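PDB 3OBK: delta-aminolevulinic acid dehydratase from Toxoplasma gondii ME49, which catalyses the condensation of two molecules of 5-aminolevulinic acid to porphobilinogen, an early step of tetrapyrrole biosynthesis, and assembles as an octamer. Local coordinates for residues A[212-223]-A[236-246]; A[261-271]-A[285-295]. One frame throughout, in Å; residues are numbered along the deposited sequence.

Interaction 1: residues A[212-223]-A[236-246]. With PBG (3-[5-(aminomethyl)-4-(carboxymethyl)-1H-pyrrol-3-yl]propanoic acid), chain L.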
loop_
_atom_site.group_PDB
_atom_site.type_symbol
_atom_site.label_atom_id
_atom_site.label_comp_id
_atom_site.label_asym_id
_atom_site.label_seq_id
_atom_site.Cartn_x
_atom_site.Cartn_y
_atom_site.Cartn_z
ATOM N N CYS A 212 -9.144 15.035 -16.981
ATOM C CA CYS A 212 -9.756 15.686 -15.842
ATOM C C CYS A 212 -9.865 17.185 -16.119
ATOM O O CYS A 212 -9.024 17.969 -15.721
ATOM C CB CYS A 212 -8.928 15.398 -14.585
ATOM S SG CYS A 212 -8.405 13.656 -14.474
ATOM N N LYS A 213 -10.892 17.550 -16.872
ATOM C CA LYS A 213 -11.153 18.925 -17.262
ATOM C C LYS A 213 -12.424 19.349 -16.551
ATOM O O LYS A 213 -13.462 18.725 -16.731
ATOM C CB LYS A 213 -11.349 19.044 -18.759
ATOM C CG LYS A 213 -11.821 20.411 -19.153
ATOM C CD LYS A 213 -11.774 20.593 -20.648
ATOM C CE LYS A 213 -12.101 22.004 -21.011
ATOM N NZ LYS A 213 -11.920 22.210 -22.425
ATOM N N TYR A 214 -12.334 20.402 -15.748
ATOM C CA TYR A 214 -13.425 20.755 -14.858
ATOM C C TYR A 214 -14.347 21.831 -15.442
ATOM O O TYR A 214 -13.938 22.633 -16.258
ATOM C CB TYR A 214 -12.856 21.151 -13.496
ATOM C CG TYR A 214 -12.344 19.946 -12.727
ATOM C CD1 TYR A 214 -11.089 19.412 -12.963
ATOM C CD2 TYR A 214 -13.150 19.308 -11.798
ATOM C CE1 TYR A 214 -10.635 18.275 -12.261
ATOM C CE2 TYR A 214 -12.714 18.201 -11.094
ATOM C CZ TYR A 214 -11.458 17.685 -11.335
ATOM O OH TYR A 214 -11.060 16.588 -10.629
ATOM N N ALA A 215 -15.613 21.797 -15.048
ATOM C CA ALA A 215 -16.602 22.805 -15.462
ATOM C C ALA A 215 -16.286 24.116 -14.799
ATOM O O ALA A 215 -16.990 24.559 -13.928
ATOM C CB ALA A 215 -18.037 22.342 -15.105
ATOM N N SER A 216 -15.206 24.734 -15.221
ATOM C CA SER A 216 -14.628 25.870 -14.509
ATOM C C SER A 216 -15.165 27.231 -14.955
ATOM O O SER A 216 -15.737 27.401 -16.061
ATOM C CB SER A 216 -13.091 25.868 -14.694
ATOM O OG SER A 216 -12.459 26.864 -13.895
ATOM N N SER A 217 -14.936 28.205 -14.073
ATOM C CA SER A 217 -15.246 29.591 -14.347
ATOM C C SER A 217 -13.977 30.408 -14.723
ATOM O O SER A 217 -14.057 31.608 -14.955
ATOM C CB SER A 217 -15.973 30.194 -13.143
ATOM O OG SER A 217 -15.047 30.569 -12.125
ATOM N N PHE A 218 -12.826 29.754 -14.799
ATOM C CA PHE A 218 -11.589 30.408 -15.198
ATOM C C PHE A 218 -11.293 30.387 -16.701
ATOM O O PHE A 218 -10.182 30.767 -17.093
ATOM C CB PHE A 218 -10.390 29.763 -14.489
ATOM C CG PHE A 218 -10.328 30.060 -13.038
ATOM C CD1 PHE A 218 -9.819 31.262 -12.598
ATOM C CD2 PHE A 218 -10.777 29.136 -12.109
ATOM C CE1 PHE A 218 -9.758 31.544 -11.252
ATOM C CE2 PHE A 218 -10.735 29.408 -10.793
ATOM C CZ PHE A 218 -10.229 30.614 -10.343
ATOM N N TYR A 219 -12.237 29.930 -17.524
ATOM C CA TYR A 219 -12.054 29.874 -18.976
ATOM C C TYR A 219 -12.560 31.107 -19.709
ATOM O O TYR A 219 -12.592 31.145 -20.946
ATOM C CB TYR A 219 -12.817 28.685 -19.579
ATOM C CG TYR A 219 -12.507 27.317 -19.032
ATOM C CD1 TYR A 219 -11.224 26.908 -18.833
ATOM C CD2 TYR A 219 -13.521 26.422 -18.788
ATOM C CE1 TYR A 219 -10.941 25.657 -18.361
ATOM C CE2 TYR A 219 -13.264 25.154 -18.332
ATOM C CZ TYR A 219 -11.972 24.772 -18.100
ATOM O OH TYR A 219 -11.722 23.518 -17.631
ATOM N N GLY A 220 -12.976 32.118 -18.973
ATOM C CA GLY A 220 -13.674 33.241 -19.589
ATOM C C GLY A 220 -12.876 33.986 -20.645
ATOM O O GLY A 220 -13.389 34.246 -21.734
ATOM N N PRO A 221 -11.637 34.379 -20.312
ATOM C CA PRO A 221 -10.840 35.131 -21.284
ATOM C C PRO A 221 -10.515 34.331 -22.541
ATOM O O PRO A 221 -10.477 34.900 -23.627
ATOM C CB PRO A 221 -9.576 35.509 -20.499
ATOM C CG PRO A 221 -10.024 35.514 -19.068
ATOM C CD PRO A 221 -11.060 34.441 -18.958
ATOM N N PHE A 222 -10.320 33.022 -22.408
ATOM C CA PHE A 222 -10.207 32.187 -23.599
ATOM C C PHE A 222 -11.471 32.356 -24.508
ATOM O O PHE A 222 -11.355 32.546 -25.726
ATOM C CB PHE A 222 -9.984 30.726 -23.195
ATOM C CG PHE A 222 -9.971 29.745 -24.358
ATOM C CD1 PHE A 222 -11.165 29.242 -24.874
ATOM C CD2 PHE A 222 -8.762 29.287 -24.882
ATOM C CE1 PHE A 222 -11.153 28.328 -25.902
ATOM C CE2 PHE A 222 -8.718 28.364 -25.904
ATOM C CZ PHE A 222 -9.908 27.898 -26.447
ATOM N N ARG A 223 -12.659 32.294 -23.904
ATOM C CA ARG A 223 -13.888 32.421 -24.657
ATOM C C ARG A 223 -14.083 33.826 -25.247
ATOM O O ARG A 223 -14.783 33.985 -26.238
ATOM C CB ARG A 223 -15.080 32.015 -23.789
ATOM C CG ARG A 223 -15.088 30.520 -23.450
ATOM C CD ARG A 223 -16.128 30.186 -22.417
ATOM N NE ARG A 223 -16.070 28.794 -21.965
ATOM C CZ ARG A 223 -16.660 28.347 -20.858
ATOM N NH1 ARG A 223 -17.352 29.178 -20.075
ATOM N NH2 ARG A 223 -16.560 27.072 -20.508
ATOM N N LYS A 236 -21.665 24.134 -19.211
ATOM C CA LYS A 236 -21.063 22.897 -19.691
ATOM C C LYS A 236 -21.017 21.821 -18.617
ATOM O O LYS A 236 -20.234 20.894 -18.678
ATOM C CB LYS A 236 -19.663 23.169 -20.264
ATOM C CG LYS A 236 -19.603 24.283 -21.297
ATOM C CD LYS A 236 -18.280 24.278 -22.031
ATOM C CE LYS A 236 -18.233 25.211 -23.252
ATOM N NZ LYS A 236 -16.881 25.171 -23.932
ATOM N N LYS A 237 -21.898 21.913 -17.654
ATOM C CA LYS A 237 -21.814 21.040 -16.502
ATOM C C LYS A 237 -22.280 19.614 -16.768
ATOM O O LYS A 237 -21.975 18.726 -15.989
ATOM C CB LYS A 237 -22.583 21.640 -15.335
ATOM C CG LYS A 237 -21.992 22.928 -14.856
ATOM C CD LYS A 237 -22.811 23.513 -13.724
ATOM C CE LYS A 237 -22.311 24.918 -13.354
ATOM N NZ LYS A 237 -23.101 25.377 -12.224
ATOM N N THR A 238 -22.993 19.403 -17.874
ATOM C CA THR A 238 -23.378 18.070 -18.309
ATOM C C THR A 238 -22.223 17.299 -18.989
ATOM O O THR A 238 -22.428 16.175 -19.456
ATOM C CB THR A 238 -24.608 18.132 -19.291
ATOM O OG1 THR A 238 -24.322 19.029 -20.378
ATOM C CG2 THR A 238 -25.876 18.581 -18.568
ATOM N N TYR A 239 -21.029 17.900 -19.073
ATOM C CA TYR A 239 -19.872 17.221 -19.625
ATOM C C TYR A 239 -18.516 17.551 -18.987
ATOM O O TYR A 239 -17.746 16.628 -18.717
ATOM C CB TYR A 239 -19.786 17.357 -21.161
ATOM C CG TYR A 239 -19.810 18.721 -21.826
ATOM C CD1 TYR A 239 -21.010 19.327 -22.173
ATOM C CD2 TYR A 239 -18.645 19.342 -22.227
ATOM C CE1 TYR A 239 -21.052 20.551 -22.840
ATOM C CE2 TYR A 239 -18.676 20.578 -22.916
ATOM C CZ TYR A 239 -19.896 21.170 -23.219
ATOM O OH TYR A 239 -19.955 22.374 -23.906
ATOM N N GLN A 240 -18.199 18.825 -18.771
ATOM C CA GLN A 240 -17.064 19.144 -17.915
ATOM C C GLN A 240 -17.394 18.719 -16.473
ATOM O O GLN A 240 -18.553 18.606 -16.092
ATOM C CB GLN A 240 -16.685 20.600 -18.030
ATOM C CG GLN A 240 -16.176 20.968 -19.455
ATOM C CD GLN A 240 -15.947 22.468 -19.665
ATOM O OE1 GLN A 240 -16.222 23.297 -18.792
ATOM N NE2 GLN A 240 -15.460 22.820 -20.852
ATOM N N MET A 241 -16.360 18.454 -15.696
ATOM C CA MET A 241 -16.492 17.878 -14.354
ATOM C C MET A 241 -16.822 18.884 -13.254
ATOM O O MET A 241 -16.421 20.045 -13.288
ATOM C CB MET A 241 -15.182 17.174 -13.975
ATOM C CG MET A 241 -14.942 15.896 -14.763
ATOM S SD MET A 241 -13.385 15.058 -14.417
ATOM C CE MET A 241 -13.417 15.158 -12.633
ATOM N N ASP A 242 -17.537 18.409 -12.264
ATOM C CA ASP A 242 -17.814 19.174 -11.063
ATOM C C ASP A 242 -16.515 19.391 -10.311
ATOM O O ASP A 242 -15.845 18.429 -9.955
ATOM C CB ASP A 242 -18.763 18.355 -10.179
ATOM C CG ASP A 242 -19.376 19.167 -9.028
ATOM O OD1 ASP A 242 -18.868 20.269 -8.735
ATOM O OD2 ASP A 242 -20.381 18.681 -8.432
ATOM N N PRO A 243 -16.152 20.641 -10.047
ATOM C CA PRO A 243 -15.008 20.919 -9.201
ATOM C C PRO A 243 -15.078 20.322 -7.791
ATOM O O PRO A 243 -14.087 20.315 -7.112
ATOM C CB PRO A 243 -15.013 22.436 -9.089
ATOM C CG PRO A 243 -15.797 22.935 -10.208
ATOM C CD PRO A 243 -16.797 21.875 -10.518
ATOM N N SER A 244 -16.231 19.846 -7.347
ATOM C CA SER A 244 -16.343 19.279 -6.031
ATOM C C SER A 244 -15.735 17.883 -5.902
ATOM O O SER A 244 -15.657 17.344 -4.794
ATOM C CB SER A 244 -17.807 19.171 -5.646
ATOM O OG SER A 244 -18.527 20.349 -5.883
ATOM N N ASN A 245 -15.303 17.297 -7.025
ATOM C CA ASN A 245 -14.996 15.868 -7.079
ATOM C C ASN A 245 -13.546 15.547 -7.411
ATOM O O ASN A 245 -12.984 16.116 -8.337
ATOM C CB ASN A 245 -15.920 15.230 -8.110
ATOM C CG ASN A 245 -17.388 15.358 -7.719
ATOM O OD1 ASN A 245 -17.705 15.746 -6.591
ATOM N ND2 ASN A 245 -18.287 15.029 -8.646
ATOM N N SER A 246 -12.959 14.603 -6.667
ATOM C CA SER A 246 -11.594 14.096 -6.979
ATOM C C SER A 246 -11.621 12.654 -7.417
ATOM O O SER A 246 -10.983 12.308 -8.404
ATOM C CB SER A 246 -10.621 14.250 -5.789
ATOM O OG SER A 246 -11.189 13.736 -4.584
HETATM C CHA PBG L . -12.489 24.250 -25.784
HETATM C C1A PBG L . -11.388 24.828 -24.957
HETATM C C2A PBG L . -11.533 25.696 -23.878
HETATM C C3A PBG L . -10.252 25.957 -23.426
HETATM C C4A PBG L . -9.386 25.181 -24.174
HETATM N NA PBG L . -10.090 24.530 -25.111
HETATM C C5A PBG L . -12.781 26.390 -23.386
HETATM C C6A PBG L . -13.802 25.549 -22.752
HETATM O O1A PBG L . -13.746 24.313 -22.986
HETATM O O2A PBG L . -14.724 26.076 -22.089
HETATM C C7A PBG L . -9.903 26.897 -22.339
HETATM C C8A PBG L . -8.473 27.264 -22.202
HETATM C C9A PBG L . -8.131 28.412 -21.346
HETATM O O3A PBG L . -7.056 28.967 -21.550
HETATM O O4A PBG L . -8.958 29.015 -20.645
HETATM N N1 PBG L . -12.704 22.841 -25.731
HETATM O O HOH W 1 -14.910 20.506 -22.517
HETATM O O HOH W 2 -16.983 25.767 -17.767
#

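Interaction 2: residues A[261-271]-A[285-295]. With PBG (3-[5-(aminomethyl)-4-(carboxymethyl)-1H-pyrrol-3-yl]propanoic acid), chain L.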
loop_
_atom_site.group_PDB
_atom_site.type_symbol
_atom_site.label_atom_id
_atom_site.label_comp_id
_atom_site.label_asym_id
_atom_site.label_seq_id
_atom_site.Cartn_x
_atom_site.Cartn_y
_atom_site.Cartn_z
ATOM N N ALA A 261 -4.504 6.732 -24.900
ATOM C CA ALA A 261 -3.902 8.064 -24.825
ATOM C C ALA A 261 -2.400 7.948 -24.562
ATOM O O ALA A 261 -1.932 6.996 -23.928
ATOM C CB ALA A 261 -4.539 8.875 -23.749
ATOM N N ASP A 262 -1.679 8.944 -25.060
ATOM C CA ASP A 262 -0.251 9.095 -24.902
ATOM C C ASP A 262 0.106 10.005 -23.707
ATOM O O ASP A 262 1.194 9.877 -23.133
ATOM C CB ASP A 262 0.320 9.729 -26.183
ATOM C CG ASP A 262 0.109 8.873 -27.408
ATOM O OD1 ASP A 262 0.734 7.784 -27.467
ATOM O OD2 ASP A 262 -0.641 9.285 -28.327
ATOM N N MET A 263 -0.770 10.981 -23.403
ATOM C CA MET A 263 -0.598 11.891 -22.253
ATOM C C MET A 263 -1.944 12.282 -21.698
ATOM O O MET A 263 -2.941 12.298 -22.431
ATOM C CB MET A 263 0.142 13.166 -22.646
ATOM C CG MET A 263 1.515 12.929 -23.308
ATOM S SD MET A 263 2.429 14.446 -23.686
ATOM C CE MET A 263 3.574 13.768 -24.896
ATOM N N LEU A 264 -1.958 12.610 -20.403
ATOM C CA LEU A 264 -3.143 13.063 -19.707
ATOM C C LEU A 264 -2.984 14.485 -19.195
ATOM O O LEU A 264 -1.960 14.841 -18.612
ATOM C CB LEU A 264 -3.437 12.145 -18.560
ATOM C CG LEU A 264 -3.590 10.674 -18.958
ATOM C CD1 LEU A 264 -3.698 9.826 -17.682
ATOM C CD2 LEU A 264 -4.753 10.425 -19.920
ATOM N N MET A 265 -4.002 15.294 -19.458
ATOM C CA MET A 265 -4.044 16.700 -19.122
ATOM C C MET A 265 -5.045 16.927 -17.999
ATOM O O MET A 265 -6.153 16.361 -18.016
ATOM C CB MET A 265 -4.475 17.475 -20.354
ATOM C CG MET A 265 -4.857 18.963 -20.144
ATOM S SD MET A 265 -3.483 20.117 -20.162
ATOM C CE MET A 265 -2.986 20.080 -21.888
ATOM N N VAL A 266 -4.652 17.713 -17.002
ATOM C CA VAL A 266 -5.581 18.206 -15.983
ATOM C C VAL A 266 -5.708 19.682 -16.202
ATOM O O VAL A 266 -4.698 20.374 -16.381
ATOM C CB VAL A 266 -5.058 18.018 -14.549
ATOM C CG1 VAL A 266 -6.023 18.714 -13.504
ATOM C CG2 VAL A 266 -4.852 16.550 -14.262
ATOM N N LYS A 267 -6.940 20.165 -16.154
ATOM C CA LYS A 267 -7.237 21.535 -16.462
ATOM C C LYS A 267 -8.484 21.893 -15.750
ATOM O O LYS A 267 -9.426 21.106 -15.762
ATOM C CB LYS A 267 -7.503 21.632 -17.933
ATOM C CG LYS A 267 -7.946 22.987 -18.484
ATOM C CD LYS A 267 -8.074 22.756 -19.961
ATOM C CE LYS A 267 -8.924 23.714 -20.714
ATOM N NZ LYS A 267 -9.302 23.028 -22.011
ATOM N N PRO A 268 -8.528 23.081 -15.136
ATOM C CA PRO A 268 -7.486 24.108 -15.018
ATOM C C PRO A 268 -6.271 23.724 -14.178
ATOM O O PRO A 268 -6.077 22.569 -13.881
ATOM C CB PRO A 268 -8.234 25.297 -14.400
ATOM C CG PRO A 268 -9.683 25.046 -14.749
ATOM C CD PRO A 268 -9.844 23.580 -14.724
ATOM N N GLY A 269 -5.457 24.712 -13.816
ATOM C CA GLY A 269 -4.095 24.463 -13.349
ATOM C C GLY A 269 -3.893 24.518 -11.853
ATOM O O GLY A 269 -4.114 23.537 -11.162
ATOM N N LEU A 270 -3.485 25.676 -11.354
ATOM C CA LEU A 270 -3.171 25.839 -9.945
ATOM C C LEU A 270 -4.301 25.374 -9.033
ATOM O O LEU A 270 -4.057 24.681 -8.053
ATOM C CB LEU A 270 -2.812 27.297 -9.622
ATOM C CG LEU A 270 -1.445 27.749 -10.091
ATOM C CD1 LEU A 270 -1.200 29.172 -9.603
ATOM C CD2 LEU A 270 -0.353 26.799 -9.609
ATOM N N PRO A 271 -5.542 25.736 -9.344
ATOM C CA PRO A 271 -6.573 25.223 -8.454
ATOM C C PRO A 271 -6.850 23.731 -8.561
ATOM O O PRO A 271 -7.778 23.281 -7.933
ATOM C CB PRO A 271 -7.830 26.016 -8.846
ATOM C CG PRO A 271 -7.380 27.089 -9.765
ATOM C CD PRO A 271 -6.084 26.641 -10.364
ATOM N N LEU A 285 1.320 7.356 -17.537
ATOM C CA LEU A 285 1.436 8.224 -18.703
ATOM C C LEU A 285 1.980 9.576 -18.336
ATOM O O LEU A 285 1.800 10.039 -17.232
ATOM C CB LEU A 285 0.076 8.429 -19.365
ATOM C CG LEU A 285 -0.636 7.180 -19.927
ATOM C CD1 LEU A 285 -2.012 7.569 -20.346
ATOM C CD2 LEU A 285 0.119 6.596 -21.081
ATOM N N PRO A 286 2.642 10.247 -19.273
ATOM C CA PRO A 286 3.029 11.622 -18.925
ATOM C C PRO A 286 1.850 12.556 -18.630
ATOM O O PRO A 286 0.762 12.426 -19.207
ATOM C CB PRO A 286 3.808 12.101 -20.149
ATOM C CG PRO A 286 4.298 10.869 -20.781
ATOM C CD PRO A 286 3.365 9.741 -20.449
ATOM N N MET A 287 2.093 13.486 -17.714
ATOM C CA MET A 287 1.090 14.417 -17.250
ATOM C C MET A 287 1.344 15.806 -17.787
ATOM O O MET A 287 2.472 16.246 -17.873
ATOM C CB MET A 287 1.087 14.486 -15.720
ATOM C CG MET A 287 0.658 13.224 -14.962
ATOM S SD MET A 287 -0.881 12.473 -15.510
ATOM C CE MET A 287 -2.107 13.709 -15.116
ATOM N N VAL A 288 0.263 16.485 -18.136
ATOM C CA VAL A 288 0.300 17.862 -18.577
ATOM C C VAL A 288 -0.717 18.606 -17.772
ATOM O O VAL A 288 -1.744 18.063 -17.409
ATOM C CB VAL A 288 -0.016 17.993 -20.114
ATOM C CG1 VAL A 288 0.342 19.345 -20.616
ATOM C CG2 VAL A 288 0.751 16.949 -20.908
ATOM N N ALA A 289 -0.407 19.848 -17.453
ATOM C CA ALA A 289 -1.326 20.736 -16.738
ATOM C C ALA A 289 -1.533 22.002 -17.582
ATOM O O ALA A 289 -0.657 22.380 -18.332
ATOM C CB ALA A 289 -0.775 21.054 -15.390
ATOM N N TYR A 290 -2.701 22.631 -17.483
ATOM C CA TYR A 290 -3.000 23.834 -18.251
ATOM C C TYR A 290 -3.210 25.004 -17.292
ATOM O O TYR A 290 -4.161 25.023 -16.506
ATOM C CB TYR A 290 -4.249 23.629 -19.083
ATOM C CG TYR A 290 -4.346 24.472 -20.335
ATOM C CD1 TYR A 290 -4.256 25.859 -20.304
ATOM C CD2 TYR A 290 -4.586 23.873 -21.564
ATOM C CE1 TYR A 290 -4.388 26.629 -21.496
ATOM C CE2 TYR A 290 -4.699 24.616 -22.737
ATOM C CZ TYR A 290 -4.606 25.979 -22.704
ATOM O OH TYR A 290 -4.742 26.645 -23.904
ATOM N N HIS A 291 -2.294 25.969 -17.378
ATOM C CA HIS A 291 -2.401 27.251 -16.719
ATOM C C HIS A 291 -3.309 28.131 -17.587
ATOM O O HIS A 291 -2.833 28.734 -18.563
ATOM C CB HIS A 291 -1.005 27.852 -16.596
ATOM C CG HIS A 291 -0.911 29.026 -15.677
ATOM N ND1 HIS A 291 -0.134 30.129 -15.968
ATOM C CD2 HIS A 291 -1.476 29.268 -14.471
ATOM C CE1 HIS A 291 -0.218 30.994 -14.970
ATOM N NE2 HIS A 291 -1.022 30.495 -14.047
ATOM N N VAL A 292 -4.597 28.185 -17.247
ATOM C CA VAL A 292 -5.611 28.648 -18.177
ATOM C C VAL A 292 -5.769 30.161 -18.206
ATOM O O VAL A 292 -5.310 30.869 -17.310
ATOM C CB VAL A 292 -6.987 28.044 -17.874
ATOM C CG1 VAL A 292 -6.905 26.537 -17.792
ATOM C CG2 VAL A 292 -7.586 28.647 -16.608
ATOM N N SER A 293 -6.457 30.640 -19.247
ATOM C CA SER A 293 -6.597 32.054 -19.526
ATOM C C SER A 293 -6.966 32.866 -18.295
ATOM O O SER A 293 -6.437 33.932 -18.061
ATOM C CB SER A 293 -7.673 32.234 -20.583
ATOM O OG SER A 293 -8.943 31.786 -20.120
ATOM N N GLY A 294 -7.876 32.356 -17.504
ATOM C CA GLY A 294 -8.321 33.075 -16.319
ATOM C C GLY A 294 -7.217 33.218 -15.299
ATOM O O GLY A 294 -7.073 34.260 -14.676
ATOM N N GLU A 295 -6.445 32.156 -15.135
ATOM C CA GLU A 295 -5.282 32.179 -14.260
ATOM C C GLU A 295 -4.259 33.208 -14.750
ATOM O O GLU A 295 -3.702 33.925 -13.948
ATOM C CB GLU A 295 -4.641 30.799 -14.171
ATOM C CG GLU A 295 -5.560 29.700 -13.592
ATOM C CD GLU A 295 -4.868 28.370 -13.550
ATOM O OE1 GLU A 295 -3.966 28.218 -12.682
ATOM O OE2 GLU A 295 -5.202 27.511 -14.423
HETATM C CHA PBG L . -12.489 24.250 -25.784
HETATM C C1A PBG L . -11.388 24.828 -24.957
HETATM C C2A PBG L . -11.533 25.696 -23.878
HETATM C C3A PBG L . -10.252 25.957 -23.426
HETATM C C4A PBG L . -9.386 25.181 -24.174
HETATM N NA PBG L . -10.090 24.530 -25.111
HETATM C C5A PBG L . -12.781 26.390 -23.386
HETATM C C6A PBG L . -13.802 25.549 -22.752
HETATM O O1A PBG L . -13.746 24.313 -22.986
HETATM O O2A PBG L . -14.724 26.076 -22.089
HETATM C C7A PBG L . -9.903 26.897 -22.339
HETATM C C8A PBG L . -8.473 27.264 -22.202
HETATM C C9A PBG L . -8.131 28.412 -21.346
HETATM O O3A PBG L . -7.056 28.967 -21.550
HETATM O O4A PBG L . -8.958 29.015 -20.645
HETATM N N1 PBG L . -12.704 22.841 -25.731
#

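Interaction 1: residues A[212-223]-A[236-246]
Lys236 and Arg223 reach in from opposite directions to the carboxymethyl group of the bound porphobilinogen (PBG). Arg223 meets the acid with the edge of its guanidinium, NH2 lying 2.6 Å from PBG O2A, while the ammonium of Lys236 adds a weak bond to the same oxygen and pairs with Asp146. The aliphatic part of the Lys236 chain, extended beyond CG, runs past Arg223 NH2, and the shared carboxylate probably offsets the closeness of the two cations. Farther along, Lys237 lays its CG against the methyl of Ala215. Gln240 follows with CB packed on Ala215 CA at 3.4 Å and its amide carried toward the pocket. There OE1 lies near the edge of the Tyr219 ring, the two planes 75° apart, and takes a bond from a water that also bridges Ser216 O and Arg223 NH2; NE2 binds a second water near Lys213, whose own NZ grips PBG O1A at 2.8 Å. Met241 pairs with the backbone around Tyr214: its N donates to Lys213 O almost straight (170°), and its O receives Ala215 N at 2.6 Å. A bend at chi3 (45°) folds the Met241 methyl back to 3.4 Å from Tyr214 OH, while SD sits over one face of that ring, a Met-aromatic contact. Asp242 O lies at the ring's edge and Pro243 CA obliquely beside it. Asp242 OD1 closes an Asx turn by accepting from Ser244 N and OG on one face of its carboxylate. Beyond the turn, Asn245 O receives Tyr214 OH at 3.0 Å, in the carbonyl plane. Strand end, helix start and returning loop thus form one wall of the product pocket at the mouth of a TIM barrel, where Lys213, Arg223, Lys236 and Gln240 gather round one carboxylate.

Interaction 2: residues A[261-271]-A[285-295]
Leu264 CG fits against the CD1 methyl of Leu285 at 3.7 Å, and on the same side of the sheet its CB meets the sulfur of Met287. Bends at chi2 (-50°) and chi3 (-65°) curl the Met287 chain back over its neighbour strand, placing CE against both Leu264 CB and Val266 CG2, 4.0 Å from each. On the other face, Val288 is the bump between two methionines: CG2 faces Met263 SD, and CG1 lies 3.6 Å from Met265 CE. Met265 also turns its sulfur to Tyr290 CB, where SD stands at the ring's edge in a Met-aromatic contact. Strands 263-267 and 287-291 run parallel in register, joined by four backbone hydrogen bonds from Leu264 N-Pro286 O to Tyr290 N-Val266 O, and with helix 273-282 make a right-handed beta-alpha-beta unit of the TIM barrel. At the strands' C-terminal ends, Lys267 lies alongside Tyr290, pointing the same way, with CG 3.8 Å from Tyr290 CB. Val292 CG1 fills the hollow between that lysine chain and the ring of Pro268, which follows a cis peptide. Glu295 clasps the turn at Gly269: OE2 accepts Gly269 N and OE1 accepts Leu270 N, each at 2.9 Å, syn but some 30° out of the carboxylate plane. Val292 N reaches OE2 from the opposite face to Gly269 N, while Ser293 N and OG bind the propionate of PBG.

How the interactions relate
Strands 206-213 and 263-267 are neighbours in the barrel sheet, so interactions 1 and 2 line adjoining parts of the barrel wall, their centres about 12 Å apart. Both close on PBG, at its two acid arms: 212-223 with 236-246 holds its carboxymethyl group, whereas Ser293 of 285-295 binds the propionate. The Phe222 ring lies with a face over the pyrrole, C3A above its centre, and its backbone N is 2.9 Å from Ser293 OG, probably a hydrogen bond. The two contacts also bring Lys213 NZ to 2.8 Å from Lys267 NZ, a pair consistent with the two active-site lysines of this enzyme family; Lys267 NZ is 3.1 Å from PBG C4A.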